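Local coordinates for protein PipY (Synechococcus elongatus, PDB 5NLC) that binds pyridoxal 5'-phosphate through a modified TIM barrel of fold type III and is probably involved in the homeostasis of this cofactor, at residues Q3-L11 with R210-P218; I33-F44 with E58-H68. All blocks are in the same frame, centred on the assembly; numbering follows the deposited sequence.

Interaction 1: Q3-L11 with R210-P218; sequences QIAERLASL and RVGTQLFGP
With CG set anti to its carbonyl carbon (chi1 -70°) and the chain extended as far as NE, Arg7 reaches from the first helix across the backbone of residues 213-216, while Leu215, its CG anti to its own backbone N (chi1 -170°), turns a methyl back toward the same helix. The contact joins the two ends of the modified TIM barrel of a fold type III protein: the N-terminal helix packs on the loop that follows the last strand. Arg210 on that strand and Gly212 and Thr213 in the loop bind pyridoxal phosphate in the cofactor-bound protein; none is bound here. The Arg7 guanidinium has Gln214 O at its edge, in plane, and NH1 donates to that oxygen over 3.1 Å at 158°, although the nitrogen stands well above the carbonyl plane. Phe216 O lies over one guanidinium face, toward the rim. Leu215 O, 3.2 Å from Arg7 CD, is buried here without a polar partner. Replacing Arg7 by an alanine would probably leave Gln214 O without its guanidinium donor and open a gap beside the carbonyls of Leu215 and Phe216. The rest of the contact is mainly apolar. Leu215 CD2 lies 3.5 Å from Leu8 CB, the two side chains running alongside each other in the same direction, and Leu11 CD1 packs on Leu215 CB. Ile4 CD1 meets the edge of the Phe216 ring, 4.1 Å from Phe216 CD1, while Leu215 CD1 sits over the centre of one face of that ring, and the ring of His28 stacks with that of Phe216. Leu11 CD2 approaches the amide of Gln214, whose OE1 is held by Trp198. A water completes the polar side, donating to Arg7 O at 3.1 Å and to Gln214 O at 3.2 Å.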
loop_
_atom_site.group_PDB
_atom_site.type_symbol
_atom_site.label_atom_id
_atom_site.label_comp_id
_atom_site.label_asym_id
_atom_site.label_seq_id
_atom_site.Cartn_x
_atom_site.Cartn_y
_atom_site.Cartn_z
ATOM N N GLN A 3 3.959 2.419 -25.616
ATOM C CA GLN A 3 2.735 3.060 -25.164
ATOM C C GLN A 3 2.330 2.425 -23.827
ATOM O O GLN A 3 2.727 1.321 -23.472
ATOM C CB GLN A 3 1.561 2.842 -26.136
ATOM C CG GLN A 3 1.814 3.172 -27.608
ATOM C CD GLN A 3 1.809 4.642 -27.939
ATOM O OE1 GLN A 3 1.217 5.460 -27.207
ATOM N NE2 GLN A 3 2.444 4.999 -29.089
ATOM N N ILE A 4 1.484 3.127 -23.104
ATOM C CA ILE A 4 1.015 2.629 -21.840
ATOM C C ILE A 4 0.288 1.285 -21.976
ATOM O O ILE A 4 0.512 0.382 -21.158
ATOM C CB ILE A 4 0.198 3.684 -21.102
ATOM C CG1 ILE A 4 1.099 4.904 -20.739
ATOM C CG2 ILE A 4 -0.442 3.083 -19.877
ATOM C CD1 ILE A 4 0.334 6.144 -20.260
ATOM N N ALA A 5 -0.560 1.122 -22.976
ATOM C CA ALA A 5 -1.328 -0.130 -23.058
ATOM C C ALA A 5 -0.375 -1.329 -23.194
ATOM O O ALA A 5 -0.599 -2.391 -22.593
ATOM C CB ALA A 5 -2.300 -0.119 -24.225
ATOM N N GLU A 6 0.672 -1.127 -24.000
ATOM C CA GLU A 6 1.647 -2.177 -24.301
ATOM C C GLU A 6 2.459 -2.535 -23.045
ATOM O O GLU A 6 2.681 -3.719 -22.708
ATOM C CB GLU A 6 2.580 -1.714 -25.430
ATOM C CG GLU A 6 1.887 -1.491 -26.767
ATOM C CD GLU A 6 2.818 -0.882 -27.834
ATOM O OE1 GLU A 6 3.080 -1.579 -28.829
ATOM O OE2 GLU A 6 3.287 0.286 -27.708
ATOM N N ARG A 7 2.890 -1.506 -22.335
ATOM C CA ARG A 7 3.609 -1.696 -21.057
ATOM C C ARG A 7 2.766 -2.447 -20.019
ATOM O O ARG A 7 3.249 -3.392 -19.320
ATOM C CB ARG A 7 4.075 -0.340 -20.530
ATOM C CG ARG A 7 5.192 0.337 -21.322
ATOM C CD ARG A 7 5.302 1.770 -20.851
ATOM N NE ARG A 7 6.479 2.420 -21.366
ATOM C CZ ARG A 7 7.711 2.274 -20.877
ATOM N NH1 ARG A 7 7.973 1.482 -19.849
ATOM N NH2 ARG A 7 8.716 2.906 -21.468
ATOM N N LEU A 8 1.508 -2.028 -19.879
ATOM C CA LEU A 8 0.598 -2.699 -18.938
ATOM C C LEU A 8 0.407 -4.174 -19.329
ATOM O O LEU A 8 0.403 -5.032 -18.461
ATOM C CB LEU A 8 -0.785 -2.017 -18.859
ATOM C CG LEU A 8 -1.726 -2.671 -17.845
ATOM C CD1 LEU A 8 -1.129 -2.595 -16.448
ATOM C CD2 LEU A 8 -3.097 -2.020 -17.778
ATOM N N ALA A 9 0.208 -4.463 -20.604
ATOM C CA ALA A 9 0.061 -5.847 -21.091
ATOM C C ALA A 9 1.258 -6.742 -20.773
ATOM O O ALA A 9 1.128 -7.978 -20.499
ATOM C CB ALA A 9 -0.161 -5.867 -22.585
ATOM N N SER A 10 2.430 -6.137 -20.887
ATOM C CA SER A 10 3.662 -6.842 -20.673
ATOM C C SER A 10 3.795 -7.166 -19.211
ATOM O O SER A 10 4.102 -8.319 -18.840
ATOM C CB SER A 10 4.827 -6.032 -21.223
ATOM O OG SER A 10 6.010 -6.684 -20.934
ATOM N N LEU A 11 3.536 -6.182 -18.352
ATOM C CA LEU A 11 3.569 -6.446 -16.917
ATOM C C LEU A 11 2.562 -7.456 -16.473
ATOM O O LEU A 11 2.910 -8.420 -15.734
ATOM C CB LEU A 11 3.332 -5.189 -16.157
ATOM C CG LEU A 11 4.446 -4.202 -16.242
ATOM C CD1 LEU A 11 3.912 -2.777 -16.046
ATOM C CD2 LEU A 11 5.459 -4.561 -15.195
ATOM N N ARG A 210 4.068 -2.119 -6.564
ATOM C CA ARG A 210 4.055 -0.659 -6.870
ATOM C C ARG A 210 4.963 -0.400 -8.025
ATOM O O ARG A 210 6.179 -0.536 -7.874
ATOM C CB ARG A 210 4.606 0.218 -5.688
ATOM C CG ARG A 210 4.001 -0.065 -4.388
ATOM C CD ARG A 210 4.465 0.790 -3.195
ATOM N NE ARG A 210 5.856 0.689 -2.745
ATOM C CZ ARG A 210 6.364 -0.332 -2.065
ATOM N NH1 ARG A 210 5.638 -1.426 -1.807
ATOM N NH2 ARG A 210 7.611 -0.268 -1.642
ATOM N N VAL A 211 4.423 0.017 -9.166
ATOM C CA VAL A 211 5.256 0.268 -10.333
ATOM C C VAL A 211 4.882 1.600 -10.977
ATOM O O VAL A 211 3.718 1.950 -11.007
ATOM C CB VAL A 211 5.100 -0.871 -11.361
ATOM C CG1 VAL A 211 5.609 -2.191 -10.811
ATOM C CG2 VAL A 211 3.627 -1.075 -11.673
ATOM N N GLY A 212 5.891 2.336 -11.437
ATOM C CA GLY A 212 5.701 3.708 -11.863
ATOM C C GLY A 212 6.074 3.836 -13.323
ATOM O O GLY A 212 5.266 3.613 -14.215
ATOM N N THR A 213 7.362 4.081 -13.534
ATOM C CA THR A 213 7.921 4.232 -14.868
ATOM C C THR A 213 7.762 3.030 -15.800
ATOM O O THR A 213 7.439 3.212 -17.000
ATOM C CB THR A 213 9.373 4.696 -14.686
ATOM O OG1 THR A 213 9.304 6.039 -14.169
ATOM C CG2 THR A 213 10.177 4.689 -15.993
ATOM N N GLN A 214 7.954 1.804 -15.295
ATOM C CA GLN A 214 7.730 0.603 -16.142
ATOM C C GLN A 214 6.315 0.590 -16.783
ATOM O O GLN A 214 6.116 -0.024 -17.803
ATOM C CB GLN A 214 7.927 -0.702 -15.380
ATOM C CG GLN A 214 9.255 -1.417 -15.576
ATOM C CD GLN A 214 9.247 -2.814 -14.937
ATOM O OE1 GLN A 214 9.280 -2.935 -13.717
ATOM N NE2 GLN A 214 9.195 -3.870 -15.768
ATOM N N LEU A 215 5.337 1.213 -16.143
ATOM C CA LEU A 215 3.976 1.299 -16.672
ATOM C C LEU A 215 3.739 2.572 -17.510
ATOM O O LEU A 215 3.192 2.518 -18.626
ATOM C CB LEU A 215 2.977 1.219 -15.500
ATOM C CG LEU A 215 1.455 1.062 -15.731
ATOM C CD1 LEU A 215 0.694 2.382 -15.739
ATOM C CD2 LEU A 215 1.102 0.341 -17.009
ATOM N N PHE A 216 4.092 3.721 -16.938
ATOM C CA PHE A 216 3.768 4.993 -17.538
ATOM C C PHE A 216 4.880 5.358 -18.485
ATOM O O PHE A 216 5.908 4.665 -18.576
ATOM C CB PHE A 216 3.633 6.082 -16.466
ATOM C CG PHE A 216 2.346 6.015 -15.656
ATOM C CD1 PHE A 216 1.095 6.340 -16.238
ATOM C CD2 PHE A 216 2.366 5.676 -14.337
ATOM C CE1 PHE A 216 -0.072 6.289 -15.510
ATOM C CE2 PHE A 216 1.209 5.601 -13.623
ATOM C CZ PHE A 216 -0.018 5.949 -14.191
ATOM N N GLY A 217 4.725 6.464 -19.185
ATOM C CA GLY A 217 5.883 6.971 -19.940
ATOM C C GLY A 217 7.147 7.175 -19.079
ATOM O O GLY A 217 7.142 6.924 -17.877
ATOM N N PRO A 218 8.225 7.672 -19.713
ATOM C CA PRO A 218 9.274 8.405 -19.011
ATOM C C PRO A 218 8.756 9.685 -18.320
ATOM O O PRO A 218 8.018 10.470 -18.928
ATOM C CB PRO A 218 10.259 8.755 -20.140
ATOM C CG PRO A 218 10.037 7.692 -21.170
ATOM C CD PRO A 218 8.552 7.473 -21.138
HETATM O O HOH W 1 6.335 -2.974 -18.992
#

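Interaction 2: I33-F44 with E58-H68; sequences IREAYAAGQRHF and ELTDLPDLTWH
The ring of Tyr37 is sandwiched between Leu62 CD2, a CH-pi contact 3.9 Å from the ring centroid, and Arg42 NH1 over the centre of the opposite face. Asp64 OD1 stands at the ring edge, in plane, and Tyr37 OH donates to it at a modelled distance of 2.4 Å, so short that the exact length is doubtful. The bent Arg42 chain (chi2 -71°) lays its guanidinium over Tyr37 CZ; its NE makes a long salt bridge to Asp64 OD2, while NH1 donates to the carbonyls of Tyr37 and Gln41, fixing the group against the helix end that Gly40 closes in a Schellman motif. Arg34 carries Leu59 CD2 over one guanidinium face and grips Asp61 end-on, NH2 to OD1 at 2.8 Å and NH1 to OD2 at 2.9 Å, the two planes 38° apart. Deeper in, Ile33 CG2 lies over the Phe44 ring, Ile33 CD1 touches Trp67 CH2 at 3.8 Å, and Phe44 CB rests over the six-membered ring of Trp67. The parallel strands pair through hydrogen bonds from Thr66 N to Arg42 O, Phe44 N to Thr66 O and His68 N to Phe44 O. His43 ND1 and His68 NE2 share a nearly straight hydrogen bond of 3.0 Å, and His68 ND1 is bonded in turn to His89. In this beta-alpha-beta unit helix 49-56 joins strands 43-46 and 66-69, its Lys55 and Gln56 touching Ile33 and Trp67 respectively. Helix 30-38 packs over the loop before strand 66-69, where Pro63 binds calcium in a structure of this protein, though none is bound here, and strand 20-24 flanks strand 43-46 on its other edge.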
loop_
_atom_site.group_PDB
_atom_site.type_symbol
_atom_site.label_atom_id
_atom_site.label_comp_id
_atom_site.label_asym_id
_atom_site.label_seq_id
_atom_site.Cartn_x
_atom_site.Cartn_y
_atom_site.Cartn_z
ATOM N N ILE A 33 -3.213 8.976 -16.476
ATOM C CA ILE A 33 -4.124 8.127 -15.695
ATOM C C ILE A 33 -5.331 7.716 -16.534
ATOM O O ILE A 33 -5.684 6.523 -16.519
ATOM C CB ILE A 33 -4.584 8.787 -14.363
ATOM C CG1 ILE A 33 -3.345 8.950 -13.460
ATOM C CG2 ILE A 33 -5.674 7.965 -13.685
ATOM C CD1 ILE A 33 -3.612 9.774 -12.208
ATOM N N ARG A 34 -5.924 8.634 -17.315
ATOM C CA ARG A 34 -6.986 8.235 -18.209
ATOM C C ARG A 34 -6.550 7.258 -19.259
ATOM O O ARG A 34 -7.265 6.255 -19.494
ATOM C CB ARG A 34 -7.642 9.409 -18.900
ATOM C CG ARG A 34 -8.428 10.300 -17.953
ATOM C CD ARG A 34 -9.355 11.212 -18.728
ATOM N NE ARG A 34 -10.169 11.985 -17.764
ATOM C CZ ARG A 34 -11.214 11.559 -17.091
ATOM N NH1 ARG A 34 -11.743 10.396 -17.301
ATOM N NH2 ARG A 34 -11.773 12.368 -16.212
ATOM N N GLU A 35 -5.368 7.471 -19.861
ATOM C CA GLU A 35 -4.818 6.483 -20.793
ATOM C C GLU A 35 -4.638 5.071 -20.153
ATOM O O GLU A 35 -4.970 4.048 -20.791
ATOM C CB GLU A 35 -3.541 7.000 -21.486
ATOM C CG GLU A 35 -2.992 6.145 -22.599
ATOM C CD GLU A 35 -1.767 6.730 -23.309
ATOM O OE1 GLU A 35 -1.470 7.973 -23.203
ATOM O OE2 GLU A 35 -1.071 5.944 -23.988
ATOM N N ALA A 36 -4.099 5.035 -18.936
ATOM C CA ALA A 36 -3.950 3.798 -18.220
ATOM C C ALA A 36 -5.241 3.132 -17.908
ATOM O O ALA A 36 -5.356 1.910 -18.035
ATOM C CB ALA A 36 -3.125 3.982 -16.963
ATOM N N TYR A 37 -6.222 3.913 -17.508
ATOM C CA TYR A 37 -7.575 3.417 -17.269
ATOM C C TYR A 37 -8.191 2.757 -18.517
ATOM O O TYR A 37 -8.763 1.653 -18.462
ATOM C CB TYR A 37 -8.428 4.530 -16.682
ATOM C CG TYR A 37 -9.787 4.071 -16.194
ATOM C CD1 TYR A 37 -10.822 3.875 -17.099
ATOM C CD2 TYR A 37 -10.027 3.853 -14.858
ATOM C CE1 TYR A 37 -12.084 3.450 -16.685
ATOM C CE2 TYR A 37 -11.318 3.450 -14.418
ATOM C CZ TYR A 37 -12.304 3.248 -15.341
ATOM O OH TYR A 37 -13.547 2.807 -14.982
ATOM N N ALA A 38 -8.000 3.389 -19.658
ATOM C CA ALA A 38 -8.522 2.840 -20.893
ATOM C C ALA A 38 -7.871 1.532 -21.213
ATOM O O ALA A 38 -8.473 0.706 -21.817
ATOM C CB ALA A 38 -8.255 3.834 -22.027
ATOM N N ALA A 39 -6.627 1.357 -20.815
ATOM C CA ALA A 39 -5.930 0.081 -21.031
ATOM C C ALA A 39 -6.287 -0.981 -20.005
ATOM O O ALA A 39 -5.848 -2.103 -20.174
ATOM C CB ALA A 39 -4.427 0.295 -20.997
ATOM N N GLY A 40 -7.062 -0.650 -18.984
ATOM C CA GLY A 40 -7.566 -1.625 -18.020
ATOM C C GLY A 40 -7.062 -1.381 -16.574
ATOM O O GLY A 40 -7.451 -2.121 -15.654
ATOM N N GLN A 41 -6.210 -0.367 -16.348
ATOM C CA GLN A 41 -5.711 -0.140 -15.005
ATOM C C GLN A 41 -6.749 0.539 -14.130
ATOM O O GLN A 41 -7.418 1.521 -14.571
ATOM C CB GLN A 41 -4.447 0.685 -15.056
ATOM C CG GLN A 41 -3.699 0.862 -13.747
ATOM C CD GLN A 41 -3.154 -0.413 -13.170
ATOM O OE1 GLN A 41 -2.868 -1.356 -13.923
ATOM N NE2 GLN A 41 -3.020 -0.485 -11.812
ATOM N N ARG A 42 -6.855 0.062 -12.860
ATOM C CA ARG A 42 -7.785 0.587 -11.878
ATOM C C ARG A 42 -7.212 1.069 -10.585
ATOM O O ARG A 42 -7.817 1.939 -9.924
ATOM C CB ARG A 42 -8.872 -0.444 -11.565
ATOM C CG ARG A 42 -9.695 -0.825 -12.812
ATOM C CD ARG A 42 -10.597 0.263 -13.269
ATOM N NE ARG A 42 -11.362 -0.099 -14.484
ATOM C CZ ARG A 42 -10.957 0.040 -15.744
ATOM N NH1 ARG A 42 -9.759 0.503 -16.043
ATOM N NH2 ARG A 42 -11.786 -0.293 -16.720
ATOM N N HIS A 43 -6.058 0.534 -10.200
ATOM C CA HIS A 43 -5.411 0.920 -8.952
ATOM C C HIS A 43 -4.272 1.885 -9.190
ATOM O O HIS A 43 -3.339 1.584 -9.951
ATOM C CB HIS A 43 -4.845 -0.329 -8.298
ATOM C CG HIS A 43 -5.887 -1.318 -7.901
ATOM N ND1 HIS A 43 -6.750 -1.102 -6.844
ATOM C CD2 HIS A 43 -6.227 -2.520 -8.433
ATOM C CE1 HIS A 43 -7.594 -2.118 -6.747
ATOM N NE2 HIS A 43 -7.251 -3.022 -7.665
ATOM N N PHE A 44 -4.370 3.046 -8.581
ATOM C CA PHE A 44 -3.415 4.112 -8.721
ATOM C C PHE A 44 -2.947 4.556 -7.386
ATOM O O PHE A 44 -3.709 4.551 -6.413
ATOM C CB PHE A 44 -4.030 5.285 -9.479
ATOM C CG PHE A 44 -4.352 4.958 -10.898
ATOM C CD1 PHE A 44 -5.552 4.360 -11.211
ATOM C CD2 PHE A 44 -3.391 5.082 -11.885
ATOM C CE1 PHE A 44 -5.877 4.002 -12.516
ATOM C CE2 PHE A 44 -3.705 4.736 -13.204
ATOM C CZ PHE A 44 -4.930 4.194 -13.535
ATOM N N GLU A 58 -10.694 16.039 -11.359
ATOM C CA GLU A 58 -11.170 15.783 -12.741
ATOM C C GLU A 58 -11.532 14.328 -13.049
ATOM O O GLU A 58 -12.250 14.040 -14.026
ATOM C CB GLU A 58 -10.145 16.217 -13.785
ATOM C CG GLU A 58 -10.087 17.729 -13.998
ATOM C CD GLU A 58 -9.319 18.460 -12.878
ATOM O OE1 GLU A 58 -8.674 17.799 -12.034
ATOM O OE2 GLU A 58 -9.357 19.709 -12.810
ATOM N N LEU A 59 -11.035 13.441 -12.220
ATOM C CA LEU A 59 -11.120 12.015 -12.495
ATOM C C LEU A 59 -12.280 11.335 -11.766
ATOM O O LEU A 59 -12.448 10.119 -11.897
ATOM C CB LEU A 59 -9.810 11.338 -12.104
ATOM C CG LEU A 59 -8.567 11.777 -12.876
ATOM C CD1 LEU A 59 -7.299 11.305 -12.199
ATOM C CD2 LEU A 59 -8.584 11.324 -14.330
ATOM N N THR A 60 -13.095 12.091 -11.052
ATOM C CA THR A 60 -14.214 11.443 -10.342
ATOM C C THR A 60 -15.339 10.895 -11.209
ATOM O O THR A 60 -16.194 10.139 -10.701
ATOM C CB THR A 60 -14.855 12.379 -9.289
ATOM O OG1 THR A 60 -15.338 13.559 -9.897
ATOM C CG2 THR A 60 -13.820 12.732 -8.280
ATOM N N ASP A 61 -15.346 11.227 -12.500
ATOM C CA ASP A 61 -16.256 10.502 -13.395
ATOM C C ASP A 61 -15.998 8.984 -13.360
ATOM O O ASP A 61 -16.948 8.222 -13.521
ATOM C CB ASP A 61 -16.133 10.993 -14.836
ATOM C CG ASP A 61 -14.719 10.802 -15.372
ATOM O OD1 ASP A 61 -13.843 11.394 -14.677
ATOM O OD2 ASP A 61 -14.503 10.043 -16.395
ATOM N N LEU A 62 -14.735 8.536 -13.150
ATOM C CA LEU A 62 -14.331 7.115 -13.287
ATOM C C LEU A 62 -14.851 6.354 -12.073
ATOM O O LEU A 62 -14.459 6.662 -10.953
ATOM C CB LEU A 62 -12.793 6.975 -13.418
ATOM C CG LEU A 62 -12.182 7.750 -14.628
ATOM C CD1 LEU A 62 -10.653 7.735 -14.566
ATOM C CD2 LEU A 62 -12.579 7.216 -15.978
ATOM N N PRO A 63 -15.736 5.377 -12.289
ATOM C CA PRO A 63 -16.506 4.844 -11.134
ATOM C C PRO A 63 -15.703 3.876 -10.172
ATOM O O PRO A 63 -16.003 3.806 -8.971
ATOM C CB PRO A 63 -17.652 4.098 -11.839
ATOM C CG PRO A 63 -16.941 3.503 -13.032
ATOM C CD PRO A 63 -15.946 4.557 -13.495
ATOM N N ASP A 64 -14.699 3.194 -10.700
ATOM C CA ASP A 64 -14.011 2.073 -10.042
ATOM C C ASP A 64 -12.483 2.254 -10.025
ATOM O O ASP A 64 -11.722 1.334 -10.165
ATOM C CB ASP A 64 -14.369 0.874 -10.816
ATOM C CG ASP A 64 -14.153 1.073 -12.269
ATOM O OD1 ASP A 64 -13.869 2.269 -12.707
ATOM O OD2 ASP A 64 -14.251 0.039 -12.962
ATOM N N LEU A 65 -12.062 3.499 -9.937
ATOM C CA LEU A 65 -10.696 3.852 -9.757
ATOM C C LEU A 65 -10.458 3.712 -8.244
ATOM O O LEU A 65 -11.187 4.293 -7.461
ATOM C CB LEU A 65 -10.492 5.294 -10.286
ATOM C CG LEU A 65 -9.068 5.671 -10.692
ATOM C CD1 LEU A 65 -9.107 7.102 -11.188
ATOM C CD2 LEU A 65 -8.153 5.617 -9.471
ATOM N N THR A 66 -9.480 2.914 -7.843
ATOM C CA THR A 66 -9.107 2.763 -6.480
ATOM C C THR A 66 -7.776 3.506 -6.188
ATOM O O THR A 66 -6.775 3.249 -6.877
ATOM C CB THR A 66 -8.969 1.281 -6.167
ATOM O OG1 THR A 66 -10.209 0.648 -6.380
ATOM C CG2 THR A 66 -8.564 1.023 -4.767
ATOM N N TRP A 67 -7.809 4.468 -5.225
ATOM C CA TRP A 67 -6.648 5.249 -4.860
ATOM C C TRP A 67 -5.959 4.686 -3.599
ATOM O O TRP A 67 -6.627 4.450 -2.557
ATOM C CB TRP A 67 -7.054 6.674 -4.538
ATOM C CG TRP A 67 -7.430 7.478 -5.788
ATOM C CD1 TRP A 67 -8.689 7.752 -6.260
ATOM C CD2 TRP A 67 -6.536 8.023 -6.710
ATOM N NE1 TRP A 67 -8.609 8.467 -7.431
ATOM C CE2 TRP A 67 -7.291 8.670 -7.716
ATOM C CE3 TRP A 67 -5.136 8.055 -6.794
ATOM C CZ2 TRP A 67 -6.676 9.364 -8.806
ATOM C CZ3 TRP A 67 -4.548 8.791 -7.882
ATOM C CH2 TRP A 67 -5.312 9.367 -8.873
ATOM N N HIS A 68 -4.652 4.594 -3.695
ATOM C CA HIS A 68 -3.782 4.001 -2.671
ATOM C C HIS A 68 -2.795 5.065 -2.221
ATOM O O HIS A 68 -2.108 5.671 -3.090
ATOM C CB HIS A 68 -2.988 2.851 -3.289
ATOM C CG HIS A 68 -3.821 1.674 -3.702
ATOM N ND1 HIS A 68 -3.873 0.521 -2.963
ATOM C CD2 HIS A 68 -4.640 1.474 -4.750
ATOM C CE1 HIS A 68 -4.712 -0.330 -3.527
ATOM N NE2 HIS A 68 -5.142 0.197 -4.651
#

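From the N terminus, helix 4-14 comes first, and its contact with residues 210-218 is made only after the chain has run through all eight strands; interaction 1 thus closes a loop of 198 residues and brings the two ends of the modelled chain together. Interaction 2 is nested inside that loop and is far more local, with 13 residues between its segments, joining strand 43-46 to strand 66-69, and helix 30-38 to the loop before the latter. The two meet directly: Ile4, Ala5 and Leu8 pack on Glu35, Ala39 and Gln41. Both reach the same parallel sheet, where strand 20-24 lies between strands 208-211 and 43-46.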